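Local coordinates for protein xyloglucanase (Paenibacillus pabuli, PDB 2JEP) that probably hydrolyses the xyloglucan of plant cell walls by cutting its beta-1,4-glucan backbone, as a glycoside hydrolase of family 5, at residues T234-F240 / D310-T314; L301-K306 / K350-M356. All coordinates share one frame; numbering follows the deposited sequence. Where two conformers were deposited one is given.

Contact 1: residues T234-F240 / D310-T314; sequences TVGNYGF and DKFVT
The carbonyl O of T234 lies at the edge of the F312 ring, near its plane, 3.7 Å from CZ, in the outer helical layer of the family 5 TIM barrel. One face of F312 is covered from its own segment by K311 CG, 3.6 Å above the centre. The F240 ring meets F312 obliquely: the planes stand at 87°, the centroids 5.8 Å apart, and F240 CE2 is the atom nearest F312 CE1. T234 CG2 sits over the centre of one F240 face and also touches the F312 rim at CE2 and CZ, so this one methyl touches both rings. The end of helix 231-235 and the loop after it thus pack against the last turns of helix 298-313. V235 adds CG1, obliquely to the F312 ring, 3.7 Å from CE2. Behind, F312 rests on L242 and V319, while F240 and T234 lean on Y196 of helix 193-211; T234 OG1 bonds to N230 O. The K311 chain leaves with CG anti to the backbone N (chi1 -176°), then bends twice and passes CE beside V235 O. One water donates to V235 O at 2.7 Å and weakly accepts from K311 NZ at 3.4 Å.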
# COMPACT_ATOMS: atom_id res chain seq x y z
N THR A 234 -8.71 -3.54 12.12
CA THR A 234 -7.37 -3.31 12.65
C THR A 234 -7.42 -2.57 13.99
O THR A 234 -6.65 -2.89 14.90
CB THR A 234 -6.50 -2.57 11.62
OG1 THR A 234 -6.54 -3.28 10.38
CG2 THR A 234 -5.08 -2.43 12.08
N VAL A 235 -8.30 -1.59 14.11
CA VAL A 235 -8.37 -0.83 15.37
C VAL A 235 -9.30 -1.46 16.40
O VAL A 235 -9.10 -1.26 17.59
CB VAL A 235 -8.77 0.66 15.17
CG1 VAL A 235 -7.78 1.34 14.23
CG2 VAL A 235 -10.24 0.80 14.71
N GLY A 236 -10.29 -2.21 15.96
CA GLY A 236 -11.24 -2.80 16.89
C GLY A 236 -10.73 -4.06 17.54
O GLY A 236 -9.60 -4.50 17.31
N ASN A 237 -11.57 -4.67 18.38
CA ASN A 237 -11.15 -5.83 19.16
C ASN A 237 -11.42 -7.12 18.41
O ASN A 237 -12.28 -7.92 18.80
CB ASN A 237 -11.85 -5.82 20.53
CG ASN A 237 -11.31 -6.89 21.45
OD1 ASN A 237 -10.19 -7.36 21.27
ND2 ASN A 237 -12.11 -7.27 22.44
N TYR A 238 -10.69 -7.33 17.32
CA TYR A 238 -10.91 -8.46 16.42
C TYR A 238 -9.74 -9.41 16.33
O TYR A 238 -9.85 -10.47 15.69
CB TYR A 238 -11.22 -7.96 15.00
CG TYR A 238 -12.53 -7.20 14.91
CD1 TYR A 238 -13.74 -7.88 14.80
CD2 TYR A 238 -12.55 -5.81 14.94
CE1 TYR A 238 -14.95 -7.18 14.70
CE2 TYR A 238 -13.75 -5.10 14.82
CZ TYR A 238 -14.95 -5.79 14.72
OH TYR A 238 -16.12 -5.06 14.60
N GLY A 239 -8.65 -9.08 17.00
CA GLY A 239 -7.50 -9.97 17.04
C GLY A 239 -6.17 -9.40 16.59
O GLY A 239 -5.15 -10.07 16.73
N PHE A 240 -6.14 -8.18 16.04
CA PHE A 240 -4.83 -7.63 15.64
C PHE A 240 -3.92 -7.51 16.85
O PHE A 240 -4.35 -7.06 17.91
CB PHE A 240 -5.01 -6.25 15.00
CG PHE A 240 -3.72 -5.63 14.49
CD1 PHE A 240 -3.09 -6.14 13.38
CD2 PHE A 240 -3.13 -4.57 15.15
CE1 PHE A 240 -1.92 -5.55 12.92
CE2 PHE A 240 -1.95 -4.02 14.70
CZ PHE A 240 -1.35 -4.51 13.58
N ASP A 310 -5.94 7.52 17.05
CA ASP A 310 -6.11 7.23 18.47
C ASP A 310 -5.46 5.89 18.86
O ASP A 310 -4.88 5.76 19.94
CB ASP A 310 -7.59 7.18 18.82
CG ASP A 310 -8.25 8.55 18.85
OD1 ASP A 310 -7.56 9.58 18.92
OD2 ASP A 310 -9.49 8.58 18.81
N LYS A 311 -5.57 4.88 18.00
CA LYS A 311 -5.09 3.54 18.34
C LYS A 311 -3.59 3.41 18.15
O LYS A 311 -2.92 2.77 18.95
CB LYS A 311 -5.83 2.48 17.53
CG LYS A 311 -5.47 1.04 17.87
CD LYS A 311 -5.69 0.67 19.33
CE LYS A 311 -7.14 0.79 19.76
NZ LYS A 311 -7.32 0.28 21.15
N PHE A 312 -3.06 3.99 17.07
CA PHE A 312 -1.69 3.74 16.65
C PHE A 312 -0.78 4.94 16.71
O PHE A 312 0.30 4.86 17.29
CB PHE A 312 -1.66 3.09 15.26
CG PHE A 312 -2.39 1.79 15.21
CD1 PHE A 312 -1.94 0.71 15.96
CD2 PHE A 312 -3.51 1.63 14.41
CE1 PHE A 312 -2.60 -0.46 15.94
CE2 PHE A 312 -4.18 0.42 14.39
CZ PHE A 312 -3.71 -0.62 15.15
N VAL A 313 -1.17 6.05 16.08
CA VAL A 313 -0.26 7.20 15.99
C VAL A 313 0.13 7.68 17.38
O VAL A 313 1.32 8.01 17.62
CB VAL A 313 -0.85 8.37 15.16
CG1 VAL A 313 0.15 9.55 15.13
CG2 VAL A 313 -1.17 7.91 13.70
N THR A 314 -0.84 7.72 18.28
CA THR A 314 -0.60 8.18 19.65
C THR A 314 0.35 7.28 20.42
O THR A 314 0.85 7.69 21.48
CB THR A 314 -1.90 8.25 20.48
OG1 THR A 314 -2.53 6.97 20.59
CG2 THR A 314 -2.86 9.29 19.94
O HOH W 1 -8.96 -2.45 20.05

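Contact 2: residues L301-K306 / K350-M356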
# COMPACT_ATOMS: atom_id res chain seq x y z
N LEU A 301 -15.29 9.71 7.07
CA LEU A 301 -13.86 9.81 6.85
C LEU A 301 -13.16 10.30 8.13
O LEU A 301 -12.13 9.75 8.53
CB LEU A 301 -13.60 10.76 5.68
CG LEU A 301 -12.17 11.18 5.40
CD1 LEU A 301 -11.25 9.97 5.14
CD2 LEU A 301 -12.14 12.15 4.25
N GLU A 302 -13.73 11.32 8.75
CA GLU A 302 -13.20 11.81 10.03
C GLU A 302 -13.12 10.72 11.11
O GLU A 302 -12.07 10.55 11.75
CB GLU A 302 -14.05 13.00 10.49
CG GLU A 302 -13.87 13.41 11.96
CD GLU A 302 -12.50 13.93 12.32
OE1 GLU A 302 -11.79 14.52 11.46
OE2 GLU A 302 -12.10 13.75 13.51
N SER A 303 -14.21 10.01 11.32
CA SER A 303 -14.27 8.95 12.34
C SER A 303 -13.25 7.85 12.05
O SER A 303 -12.55 7.35 12.94
CB SER A 303 -15.67 8.32 12.37
OG SER A 303 -15.76 7.29 13.35
N GLN A 304 -13.20 7.43 10.79
CA GLN A 304 -12.30 6.37 10.41
C GLN A 304 -10.84 6.73 10.68
O GLN A 304 -10.09 5.97 11.28
CB GLN A 304 -12.50 6.03 8.94
CG GLN A 304 -13.79 5.30 8.67
CD GLN A 304 -13.72 3.87 9.05
OE1 GLN A 304 -12.97 3.11 8.43
NE2 GLN A 304 -14.45 3.50 10.08
N PHE A 305 -10.40 7.87 10.16
CA PHE A 305 -9.00 8.22 10.31
C PHE A 305 -8.67 8.59 11.75
O PHE A 305 -7.58 8.24 12.24
CB PHE A 305 -8.59 9.33 9.33
CG PHE A 305 -8.35 8.86 7.90
CD1 PHE A 305 -8.90 7.68 7.41
CD2 PHE A 305 -7.58 9.63 7.05
CE1 PHE A 305 -8.68 7.29 6.11
CE2 PHE A 305 -7.36 9.25 5.72
CZ PHE A 305 -7.91 8.07 5.26
N LYS A 306 -9.60 9.22 12.46
CA LYS A 306 -9.34 9.48 13.87
C LYS A 306 -9.11 8.17 14.61
O LYS A 306 -8.28 8.13 15.53
CB LYS A 306 -10.47 10.27 14.52
CG LYS A 306 -10.11 10.69 15.95
CD LYS A 306 -11.13 11.65 16.52
CE LYS A 306 -10.67 12.18 17.86
NZ LYS A 306 -10.71 11.12 18.91
N LYS A 350 -7.31 14.73 5.48
CA LYS A 350 -7.62 14.03 6.75
C LYS A 350 -6.40 13.27 7.23
O LYS A 350 -6.13 13.20 8.44
CB LYS A 350 -8.80 13.08 6.55
CG LYS A 350 -9.39 12.56 7.86
CD LYS A 350 -10.02 13.68 8.71
CE LYS A 350 -11.30 14.19 8.09
NZ LYS A 350 -11.75 15.41 8.83
N ALA A 351 -5.69 12.64 6.29
CA ALA A 351 -4.40 12.03 6.65
C ALA A 351 -3.44 13.06 7.25
O ALA A 351 -2.78 12.81 8.27
CB ALA A 351 -3.76 11.36 5.43
N LYS A 352 -3.35 14.23 6.62
CA LYS A 352 -2.47 15.28 7.12
C LYS A 352 -2.86 15.69 8.53
O LYS A 352 -1.99 15.82 9.42
CB LYS A 352 -2.48 16.49 6.16
CG LYS A 352 -1.60 17.68 6.58
CD LYS A 352 -0.16 17.49 6.23
CE LYS A 352 0.69 18.70 6.65
NZ LYS A 352 0.10 19.99 6.27
N LYS A 353 -4.16 15.86 8.76
CA LYS A 353 -4.68 16.24 10.08
C LYS A 353 -4.25 15.27 11.15
O LYS A 353 -3.84 15.66 12.26
CB LYS A 353 -6.20 16.33 10.04
CG LYS A 353 -6.87 16.60 11.37
CD LYS A 353 -8.36 16.61 11.22
CE LYS A 353 -9.03 16.90 12.57
NZ LYS A 353 -10.51 16.88 12.47
N TYR A 354 -4.34 13.98 10.82
CA TYR A 354 -4.10 12.92 11.79
C TYR A 354 -2.70 12.32 11.65
O TYR A 354 -2.44 11.23 12.16
CB TYR A 354 -5.20 11.86 11.72
CG TYR A 354 -6.45 12.37 12.42
CD1 TYR A 354 -6.41 12.66 13.77
CD2 TYR A 354 -7.63 12.57 11.74
CE1 TYR A 354 -7.51 13.15 14.42
CE2 TYR A 354 -8.74 13.07 12.39
CZ TYR A 354 -8.67 13.36 13.75
OH TYR A 354 -9.75 13.88 14.42
N LYS A 355 -1.80 13.08 11.01
CA LYS A 355 -0.39 12.78 11.01
C LYS A 355 -0.09 11.39 10.49
O LYS A 355 0.70 10.64 11.05
CB LYS A 355 0.18 13.00 12.42
CG LYS A 355 -0.29 14.29 13.04
CD LYS A 355 0.18 15.46 12.26
N MET A 356 -0.71 11.08 9.34
CA MET A 356 -0.49 9.81 8.68
C MET A 356 -0.27 10.04 7.18
O MET A 356 -0.58 11.12 6.67
CB MET A 356 -1.63 8.85 8.97
CG MET A 356 -3.01 9.40 8.67
SD MET A 356 -4.40 8.39 9.19
CE MET A 356 -4.26 8.53 10.98
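E302 OE1 takes two ammonium groups, K350 NZ at 2.8 Å and K353 NZ at 2.9 Å, while its partner OE2 accepts a short bond from Y354 OH at 2.5 Å. K350 uses the anti lone pair of OE1, whereas K353 comes in 39° off the carboxylate plane; Y354 takes the syn lone pair of OE2, its ring turned 50° from the carboxylate. The phenol ring lies between two lysines: K306 CA makes a CH-pi contact over the centre of one face, and K353 CG sits off-centre on the opposite face. Inward, K350 CG presses on F305 CD2 at 3.5 Å, and the lysine chain, bent at chi2 and chi3, turns back to E302. L301 CD1 lies over the centre of one F305 face and A351 N at the ring edge. M356 SD lies obliquely to this ring, a Met-aromatic contact 4.5 Å from its centroid. A Schellman motif with K355 at positive phi ends helix 336-353 and brings M356 here, where it also touches V319 and I321. Two adjacent outer barrel helices share an apolar inner side and a charged outer one. Two cations and a phenol donor around one carboxylate probably favour its ionised form and fix its rotation.

In the fold
Helix 298-313 serves both contacts: residues 301-306 meet the end of helix 336-353, and residues 310-314, near its C-terminal end, meet the end of helix 231-235 and the loop that follows. The contact centres are 14 Å apart, and the two touch where V313 CG2 lies 3.9 Å from Y354 O. A salt bridge from K306 to D310 runs along the helix between them. Both also reach V319 at the start of strand 319-324, through F312 in contact 1 and M356 in contact 2. Their centres lie about 18 and 17 Å from the centre of the chain, in the outer helical layer. In family 5 enzymes the catalytic nucleophile lies at the far, C-terminal end of the seventh barrel strand, here 319-324.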